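Local coordinates for protein probable oxidoreductase (Mycobacterium abscessus, PDB 4EYE) that probably acts as an oxidoreductase of the zinc-type alcohol dehydrogenase and quinone oxidoreductase family, at residues Q28-P33 / M76-V81; D103-F108 / S123-T128; K217-A222 / V244-S249. One frame throughout, in Å; residues are numbered along the deposited sequence.

Overall arrangement
Following the chain from its N terminus, contact 1 comes first: the loop after strand 21-27 meets residues 76-81, closing a long excursion that includes strand 36-42 and helix 62-68. Contact 2 closes a much shorter loop, pairing strand 104-108 with strand 125-127 across only 14 residues between its segments. Contact 3 follows in the six-stranded parallel sheet domain, where helix 215-222 meets residues 244-249, which run from helix 240-245 into strand 247-248. The three loops run in series, and none nests in or crosses another. Contacts 1 and 2 have centres 26 Å apart, whereas the centre of contact 3, across the chain's centre from both, is 42 Å from that of contact 1 and 40 Å from that of contact 2.

Contact 1 (Q28-P33 / M76-V81); sequences QSLSGP and MEPPFV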
loop_
_atom_site.group_PDB
_atom_site.type_symbol
_atom_site.label_atom_id
_atom_site.label_comp_id
_atom_site.label_asym_id
_atom_site.label_seq_id
_atom_site.Cartn_x
_atom_site.Cartn_y
_atom_site.Cartn_z
ATOM N N GLN A 28 18.768 -13.767 3.681
ATOM C CA GLN A 28 19.631 -14.785 4.259
ATOM C C GLN A 28 20.073 -14.450 5.673
ATOM O O GLN A 28 20.839 -15.196 6.283
ATOM C CB GLN A 28 20.775 -15.156 3.300
ATOM C CG GLN A 28 20.178 -16.063 2.225
ATOM C CD GLN A 28 21.068 -16.376 1.076
ATOM O OE1 GLN A 28 22.260 -16.112 1.118
ATOM N NE2 GLN A 28 20.490 -16.998 0.042
ATOM N N SER A 29 19.562 -13.337 6.192
ATOM C CA SER A 29 19.747 -12.970 7.598
ATOM C C SER A 29 18.648 -11.961 7.935
ATOM O O SER A 29 17.882 -11.566 7.042
ATOM C CB SER A 29 21.137 -12.373 7.815
ATOM O OG SER A 29 21.209 -11.050 7.325
ATOM N N LEU A 30 18.574 -11.532 9.193
ATOM C CA LEU A 30 17.654 -10.477 9.569
ATOM C C LEU A 30 18.390 -9.140 9.716
ATOM O O LEU A 30 18.027 -8.311 10.548
ATOM C CB LEU A 30 16.871 -10.829 10.839
ATOM C CG LEU A 30 15.867 -11.980 10.752
ATOM C CD1 LEU A 30 15.101 -12.165 12.059
ATOM C CD2 LEU A 30 14.891 -11.778 9.577
ATOM N N SER A 31 19.366 -8.910 8.842
ATOM C CA SER A 31 20.172 -7.686 8.880
ATOM C C SER A 31 19.578 -6.561 8.001
ATOM O O SER A 31 20.242 -5.545 7.772
ATOM C CB SER A 31 21.591 -8.001 8.412
ATOM O OG SER A 31 21.576 -8.394 7.029
ATOM N N GLY A 32 18.342 -6.709 7.534
ATOM C CA GLY A 32 17.764 -5.716 6.623
ATOM C C GLY A 32 18.187 -5.973 5.178
ATOM O O GLY A 32 18.585 -7.102 4.845
ATOM N N PRO A 33 18.109 -4.934 4.316
ATOM C CA PRO A 33 18.441 -5.058 2.880
ATOM C C PRO A 33 19.795 -5.697 2.567
ATOM O O PRO A 33 19.902 -6.423 1.576
ATOM C CB PRO A 33 18.405 -3.605 2.385
ATOM C CG PRO A 33 17.353 -2.979 3.221
ATOM C CD PRO A 33 17.532 -3.604 4.609
ATOM N N MET A 76 9.440 -13.688 10.201
ATOM C CA MET A 76 9.844 -14.791 9.355
ATOM C C MET A 76 11.342 -15.070 9.620
ATOM O O MET A 76 12.132 -14.152 9.883
ATOM C CB MET A 76 9.501 -14.536 7.881
ATOM C CG MET A 76 7.983 -14.609 7.565
ATOM S SD MET A 76 7.224 -16.242 7.725
ATOM C CE MET A 76 8.436 -17.294 6.920
ATOM N N GLU A 77 11.691 -16.348 9.646
ATOM C CA GLU A 77 13.070 -16.764 9.880
ATOM C C GLU A 77 13.757 -17.009 8.547
ATOM O O GLU A 77 13.249 -17.750 7.749
ATOM C CB GLU A 77 13.118 -18.054 10.741
ATOM C CG GLU A 77 12.448 -17.905 12.123
ATOM C CD GLU A 77 13.002 -16.777 12.988
ATOM O OE1 GLU A 77 14.139 -16.356 12.763
ATOM O OE2 GLU A 77 12.315 -16.308 13.917
ATOM N N PRO A 78 14.937 -16.419 8.333
ATOM C CA PRO A 78 15.695 -16.753 7.138
ATOM C C PRO A 78 16.103 -18.234 7.046
ATOM O O PRO A 78 16.253 -18.918 8.073
ATOM C CB PRO A 78 16.970 -15.890 7.256
ATOM C CG PRO A 78 16.665 -14.870 8.272
ATOM C CD PRO A 78 15.697 -15.511 9.213
ATOM N N PRO A 79 16.317 -18.722 5.828
ATOM C CA PRO A 79 16.146 -17.980 4.573
ATOM C C PRO A 79 14.677 -17.868 4.120
ATOM O O PRO A 79 13.919 -18.767 4.282
ATOM C CB PRO A 79 17.010 -18.779 3.591
ATOM C CG PRO A 79 17.037 -20.177 4.129
ATOM C CD PRO A 79 16.805 -20.090 5.619
ATOM N N PHE A 80 14.263 -16.727 3.569
ATOM C CA PHE A 80 12.901 -16.598 3.024
ATOM C C PHE A 80 12.856 -15.539 1.911
ATOM O O PHE A 80 13.657 -14.565 1.902
ATOM C CB PHE A 80 11.859 -16.246 4.121
ATOM C CG PHE A 80 11.964 -14.821 4.630
ATOM C CD1 PHE A 80 11.276 -13.785 4.021
ATOM C CD2 PHE A 80 12.736 -14.519 5.733
ATOM C CE1 PHE A 80 11.356 -12.487 4.500
ATOM C CE2 PHE A 80 12.837 -13.205 6.211
ATOM C CZ PHE A 80 12.174 -12.184 5.556
ATOM N N VAL A 81 11.938 -15.731 0.973
ATOM C CA VAL A 81 11.726 -14.745 -0.122
ATOM C C VAL A 81 10.725 -13.724 0.365
ATOM O O VAL A 81 9.565 -14.077 0.602
ATOM C CB VAL A 81 11.226 -15.429 -1.436
ATOM C CG1 VAL A 81 10.885 -14.394 -2.541
ATOM C CG2 VAL A 81 12.313 -16.364 -1.940
#
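Pro78 presses its ring against the backbone of Gln28 and Ser29, with Pro78 CG 3.5 Å from Ser29 C; this is the tight part of the contact. Leu30 crosses the proline ring at about a right angle, its CD2 lying 3.8 Å from Pro78 CG. The same methyl is 3.7 Å from Met76 O and reaches the edge of the Phe80 ring near its plane, 4.2 Å from CE2. Phe80 has CG between its backbone N and carbonyl carbon (chi1 72°), which brings the CE2 edge to Leu30, and Met76 CB lies over the centre of one ring face. A cis peptide bond joins Pro78 to Pro79.

The packing is looser at the exposed side. Gln28 CG stays 4.4 Å from Pro79 CB, and the Gln28 amide bonds through NE2 to Gln26 OE1. Ser29 OG accepts from Ser31 N in an ST turn that shapes its own loop. Burying 247 Å² in all, the contact packs the loop between strands 21-27 and 36-42 on the loop between helix 62-68 and strand 85-92. Around it, Phe80 rests on Met67 of helix 62-68 and on Ala27 of strand 21-27, while Gln28 lies against Val37 and Thr39 of strand 36-42.

Contact 2 (D103-F108 / S123-T128); sequences DRVMAF and SNILPT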
loop_
_atom_site.group_PDB
_atom_site.type_symbol
_atom_site.label_atom_id
_atom_site.label_comp_id
_atom_site.label_asym_id
_atom_site.label_seq_id
_atom_site.Cartn_x
_atom_site.Cartn_y
_atom_site.Cartn_z
ATOM N N ASP A 103 -4.824 -15.429 -17.443
ATOM C CA ASP A 103 -5.495 -14.335 -16.806
ATOM C C ASP A 103 -4.435 -13.381 -16.203
ATOM O O ASP A 103 -3.428 -13.836 -15.595
ATOM C CB ASP A 103 -6.417 -14.792 -15.689
ATOM C CG ASP A 103 -7.722 -15.471 -16.193
ATOM O OD1 ASP A 103 -8.061 -15.453 -17.375
ATOM O OD2 ASP A 103 -8.400 -16.039 -15.336
ATOM N N ARG A 104 -4.690 -12.096 -16.367
ATOM C CA ARG A 104 -3.904 -11.062 -15.709
ATOM C C ARG A 104 -4.480 -10.852 -14.284
ATOM O O ARG A 104 -5.655 -10.458 -14.113
ATOM C CB ARG A 104 -4.024 -9.768 -16.464
ATOM C CG ARG A 104 -3.347 -9.783 -17.821
ATOM C CD ARG A 104 -3.500 -8.396 -18.426
ATOM N NE ARG A 104 -2.634 -7.471 -17.727
ATOM C CZ ARG A 104 -2.865 -6.177 -17.474
ATOM N NH1 ARG A 104 -4.026 -5.576 -17.752
ATOM N NH2 ARG A 104 -1.920 -5.494 -16.816
ATOM N N VAL A 105 -3.671 -11.116 -13.278
ATOM C CA VAL A 105 -4.141 -11.128 -11.889
ATOM C C VAL A 105 -3.174 -10.354 -10.970
ATOM O O VAL A 105 -1.979 -10.160 -11.278
ATOM C CB VAL A 105 -4.292 -12.565 -11.358
ATOM C CG1 VAL A 105 -5.456 -13.329 -12.048
ATOM C CG2 VAL A 105 -2.932 -13.313 -11.438
ATOM N N MET A 106 -3.752 -9.905 -9.853
ATOM C CA MET A 106 -3.060 -9.415 -8.689
ATOM C C MET A 106 -3.111 -10.519 -7.625
ATOM O O MET A 106 -4.094 -11.265 -7.558
ATOM C CB MET A 106 -3.749 -8.171 -8.172
ATOM C CG MET A 106 -3.624 -7.000 -9.135
ATOM S SD MET A 106 -5.015 -5.857 -9.106
ATOM C CE MET A 106 -5.003 -5.300 -7.419
ATOM N N ALA A 107 -2.056 -10.630 -6.818
ATOM C CA ALA A 107 -1.928 -11.702 -5.854
ATOM C C ALA A 107 -1.332 -11.134 -4.549
ATOM O O ALA A 107 -0.487 -10.202 -4.557
ATOM C CB ALA A 107 -1.023 -12.802 -6.396
ATOM N N PHE A 108 -1.759 -11.681 -3.427
ATOM C CA PHE A 108 -1.081 -11.377 -2.185
ATOM C C PHE A 108 -0.802 -12.612 -1.389
ATOM O O PHE A 108 -1.606 -13.525 -1.396
ATOM C CB PHE A 108 -1.835 -10.337 -1.407
ATOM C CG PHE A 108 -3.254 -10.694 -1.088
ATOM C CD1 PHE A 108 -3.560 -11.210 0.165
ATOM C CD2 PHE A 108 -4.301 -10.426 -1.973
ATOM C CE1 PHE A 108 -4.870 -11.534 0.508
ATOM C CE2 PHE A 108 -5.644 -10.738 -1.608
ATOM C CZ PHE A 108 -5.918 -11.281 -0.373
ATOM N N SER A 123 -8.205 -17.729 -2.959
ATOM C CA SER A 123 -8.879 -16.616 -2.310
ATOM C C SER A 123 -7.999 -15.342 -2.291
ATOM O O SER A 123 -8.480 -14.266 -1.966
ATOM C CB SER A 123 -9.160 -16.992 -0.863
ATOM O OG SER A 123 -7.895 -17.198 -0.226
ATOM N N ASN A 124 -6.700 -15.476 -2.611
ATOM C CA ASN A 124 -5.770 -14.338 -2.588
ATOM C C ASN A 124 -5.455 -13.793 -4.022
ATOM O O ASN A 124 -4.384 -13.174 -4.247
ATOM C CB ASN A 124 -4.464 -14.788 -1.893
ATOM C CG ASN A 124 -4.662 -15.089 -0.403
ATOM O OD1 ASN A 124 -5.782 -15.380 0.027
ATOM N ND2 ASN A 124 -3.584 -15.017 0.389
ATOM N N ILE A 125 -6.359 -14.054 -4.962
ATOM C CA ILE A 125 -6.171 -13.658 -6.355
ATOM C C ILE A 125 -7.280 -12.675 -6.699
ATOM O O ILE A 125 -8.420 -12.912 -6.344
ATOM C CB ILE A 125 -6.265 -14.880 -7.302
ATOM C CG1 ILE A 125 -5.035 -15.779 -7.151
ATOM C CG2 ILE A 125 -6.429 -14.426 -8.756
ATOM C CD1 ILE A 125 -3.732 -15.116 -7.672
ATOM N N LEU A 126 -6.931 -11.582 -7.388
ATOM C CA LEU A 126 -7.898 -10.615 -7.887
ATOM C C LEU A 126 -7.615 -10.310 -9.370
ATOM O O LEU A 126 -6.446 -10.287 -9.802
ATOM C CB LEU A 126 -7.892 -9.342 -7.055
ATOM C CG LEU A 126 -8.292 -9.457 -5.531
ATOM C CD1 LEU A 126 -7.776 -8.268 -4.751
ATOM C CD2 LEU A 126 -9.768 -9.624 -5.211
ATOM N N PRO A 127 -8.686 -10.088 -10.162
ATOM C CA PRO A 127 -8.517 -9.710 -11.543
ATOM C C PRO A 127 -7.931 -8.308 -11.712
ATOM O O PRO A 127 -8.414 -7.341 -11.132
ATOM C CB PRO A 127 -9.948 -9.806 -12.143
ATOM C CG PRO A 127 -10.866 -9.654 -10.965
ATOM C CD PRO A 127 -10.106 -10.171 -9.754
ATOM N N THR A 128 -6.883 -8.212 -12.546
ATOM C CA THR A 128 -6.204 -6.952 -12.789
ATOM C C THR A 128 -7.079 -6.008 -13.636
ATOM O O THR A 128 -7.518 -6.395 -14.700
ATOM C CB THR A 128 -4.888 -7.187 -13.576
ATOM O OG1 THR A 128 -4.006 -8.006 -12.785
ATOM C CG2 THR A 128 -4.248 -5.804 -13.949
#
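Strands 104-108 and 125-127 form an antiparallel ladder at one end of the mixed sheet of the GroES-like domain, Met106 and Leu126 making its hydrogen-bonded pair. Met106 N donates to Leu126 O at 2.7 Å, and the return bond from Leu126 N to Met106 O measures 2.9 Å. Bonds from Thr128 N to Arg104 O and from Phe108 N to Asn124 O extend the ladder both ways.

The side chains interlock differently on the two faces. On the Ala107 and Ile125 face, the branched Ile125 fills the space beside Val105 and over the small Ala107: its CG2 meets Val105 CG1 at 3.6 Å, while chi1 (-71°) and the bend at chi2 together bring CD1 to Ala107 CB. On the Met106 and Leu126 face, the bent methionine chain brings SD 4.0 Å from Thr128 CA; Leu126 packs on Leu294 and Gln298 of helix 293-306.

Flat groups shape both ends. Thr128 CG2 sits over one face of the Arg104 guanidinium, offset toward its rim, while NH2 of that group forms a salt bridge with Asp134. At the far end the Phe108 ring and the Asn124 amide stack with their planes 13° apart. Asn124 CB completes a CH-pi contact 4.0 Å from the Phe108 ring centroid. The same amide reaches back to the phenylalanine backbone, Asn124 ND2 donating to Phe108 O at 3.1 Å with an N-H...O angle of 146°.

Contact 3 (K217-A222 / V244-S249); sequences KAVREA and VRTLAS
Arg220 reaches from helix 215-222 to the backbone around Arg245, where helix 240-245 gives way to strand 247-248, and its NE donates to Arg245 O at 3.1 Å. The donor lies nearly along the C=O axis (162°), and the oxygen is 14° out of the guanidinium plane, so the group approaches with its edge. A second, weak bond runs from Arg220 NH2 to the same Arg245 O at 3.4 Å; one carbonyl thus receives two N-H groups. Arg220 NH2 is also 2.7 Å from Leu247 O, another oxygen at the guanidinium edge. The carbonyl of Thr246, between Arg245 and Leu247 in sequence, instead lies over one face, 4.0 Å above the plane and offset toward the rim. With CG beside the backbone N and a bend at chi2 (-137°), the arginine chain runs across to this turn. Its remaining nitrogen, NH1, has a weak hydrogen bond to Gly225 O.

Deeper in, polar contact gives way to packing. Val219 points toward the opposite segment and meets Thr246 obliquely: Val219 CG1 lies 3.8 Å from Thr246 CB, and Val219 CB is 3.9 Å from the threonine methyl CG2. Thr246 OG1 bonds instead to Ala243 O, leaving the methyl to face the valine. Both residues also rest on Val228 of strand 228-233 and Leu164 of strand 162-165, and thus lie against the parallel sheet of the Rossmann-type domain.

Outward, Arg245 extends over Ala216 while its guanidinium pairs with Asp242. The chemistry implies two layers: an apolar valine-threonine contact next to the sheet, and above it a cationic group bonded to the carbonyl of Arg245 at the turn. The carbonyl dipole turned to its edge would stabilise the positive charge that an arginine, with its very high pKa, is expected to carry.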
loop_
_atom_site.group_PDB
_atom_site.type_symbol
_atom_site.label_atom_id
_atom_site.label_comp_id
_atom_site.label_asym_id
_atom_site.label_seq_id
_atom_site.Cartn_x
_atom_site.Cartn_y
_atom_site.Cartn_z
ATOM N N LYS A 217 -1.301 24.726 12.696
ATOM C CA LYS A 217 -2.005 26.006 12.590
ATOM C C LYS A 217 -2.219 26.363 11.131
ATOM O O LYS A 217 -3.284 26.863 10.770
ATOM C CB LYS A 217 -1.278 27.143 13.362
ATOM N N ALA A 218 -1.240 26.095 10.275
ATOM C CA ALA A 218 -1.427 26.344 8.832
ATOM C C ALA A 218 -2.547 25.448 8.226
ATOM O O ALA A 218 -3.321 25.892 7.376
ATOM C CB ALA A 218 -0.128 26.130 8.083
ATOM N N VAL A 219 -2.634 24.192 8.658
ATOM C CA VAL A 219 -3.721 23.324 8.186
ATOM C C VAL A 219 -5.055 23.968 8.554
ATOM O O VAL A 219 -5.933 24.118 7.709
ATOM C CB VAL A 219 -3.620 21.876 8.731
ATOM C CG1 VAL A 219 -4.897 21.082 8.455
ATOM C CG2 VAL A 219 -2.434 21.178 8.095
ATOM N N ARG A 220 -5.195 24.354 9.816
ATOM C CA ARG A 220 -6.409 25.030 10.258
ATOM C C ARG A 220 -6.757 26.253 9.423
ATOM O O ARG A 220 -7.914 26.439 9.036
ATOM C CB ARG A 220 -6.275 25.480 11.698
ATOM C CG ARG A 220 -6.596 24.411 12.709
ATOM C CD ARG A 220 -7.448 24.994 13.831
ATOM N NE ARG A 220 -8.048 23.867 14.495
ATOM C CZ ARG A 220 -9.316 23.492 14.423
ATOM N NH1 ARG A 220 -10.244 24.202 13.779
ATOM N NH2 ARG A 220 -9.654 22.376 15.044
ATOM N N GLU A 221 -5.759 27.094 9.168
ATOM C CA GLU A 221 -5.984 28.341 8.428
ATOM C C GLU A 221 -6.426 28.050 6.992
ATOM O O GLU A 221 -7.286 28.737 6.459
ATOM C CB GLU A 221 -4.723 29.239 8.443
ATOM C CG GLU A 221 -5.015 30.688 8.830
ATOM C CD GLU A 221 -4.034 31.220 9.859
ATOM O OE1 GLU A 221 -4.493 31.648 10.936
ATOM O OE2 GLU A 221 -2.807 31.186 9.612
ATOM N N ALA A 222 -5.843 27.013 6.390
ATOM C CA ALA A 222 -6.249 26.561 5.060
ATOM C C ALA A 222 -7.724 26.104 5.002
ATOM O O ALA A 222 -8.314 26.096 3.924
ATOM C CB ALA A 222 -5.317 25.464 4.543
ATOM N N VAL A 244 -4.110 15.828 15.809
ATOM C CA VAL A 244 -5.382 15.952 16.505
ATOM C C VAL A 244 -5.843 17.399 16.527
ATOM O O VAL A 244 -7.017 17.679 16.278
ATOM C CB VAL A 244 -5.275 15.347 17.925
ATOM C CG1 VAL A 244 -6.572 15.520 18.713
ATOM C CG2 VAL A 244 -4.926 13.874 17.829
ATOM N N ARG A 245 -4.909 18.328 16.734
ATOM C CA ARG A 245 -5.219 19.763 16.758
ATOM C C ARG A 245 -5.828 20.297 15.475
ATOM O O ARG A 245 -6.460 21.361 15.477
ATOM C CB ARG A 245 -3.956 20.608 17.082
ATOM C CG ARG A 245 -3.780 20.942 18.563
ATOM C CD ARG A 245 -2.369 21.421 18.934
ATOM N NE ARG A 245 -2.052 22.761 18.452
ATOM C CZ ARG A 245 -1.106 23.056 17.555
ATOM N NH1 ARG A 245 -0.913 24.329 17.208
ATOM N NH2 ARG A 245 -0.335 22.110 17.012
ATOM N N THR A 246 -5.623 19.601 14.358
ATOM C CA THR A 246 -6.181 20.097 13.096
ATOM C C THR A 246 -7.659 19.693 12.911
ATOM O O THR A 246 -8.295 20.101 11.948
ATOM C CB THR A 246 -5.340 19.613 11.877
ATOM O OG1 THR A 246 -5.515 18.210 11.703
ATOM C CG2 THR A 246 -3.830 19.933 12.069
ATOM N N LEU A 247 -8.199 18.887 13.817
ATOM C CA LEU A 247 -9.501 18.242 13.565
ATOM C C LEU A 247 -10.678 19.159 13.833
ATOM O O LEU A 247 -10.681 19.909 14.815
ATOM C CB LEU A 247 -9.658 16.997 14.419
ATOM C CG LEU A 247 -8.893 15.777 13.949
ATOM C CD1 LEU A 247 -8.916 14.749 15.082
ATOM C CD2 LEU A 247 -9.493 15.226 12.659
ATOM N N ALA A 248 -11.675 19.093 12.954
ATOM C CA ALA A 248 -12.944 19.776 13.179
ATOM C C ALA A 248 -13.675 19.079 14.294
ATOM O O ALA A 248 -13.301 17.963 14.722
ATOM C CB ALA A 248 -13.794 19.750 11.923
ATOM N N SER A 249 -14.752 19.722 14.734
ATOM C CA SER A 249 -15.729 19.058 15.574
ATOM C C SER A 249 -16.220 17.791 14.894
ATOM O O SER A 249 -16.549 17.809 13.731
ATOM C CB SER A 249 -16.928 19.981 15.861
ATOM O OG SER A 249 -17.984 19.226 16.443
#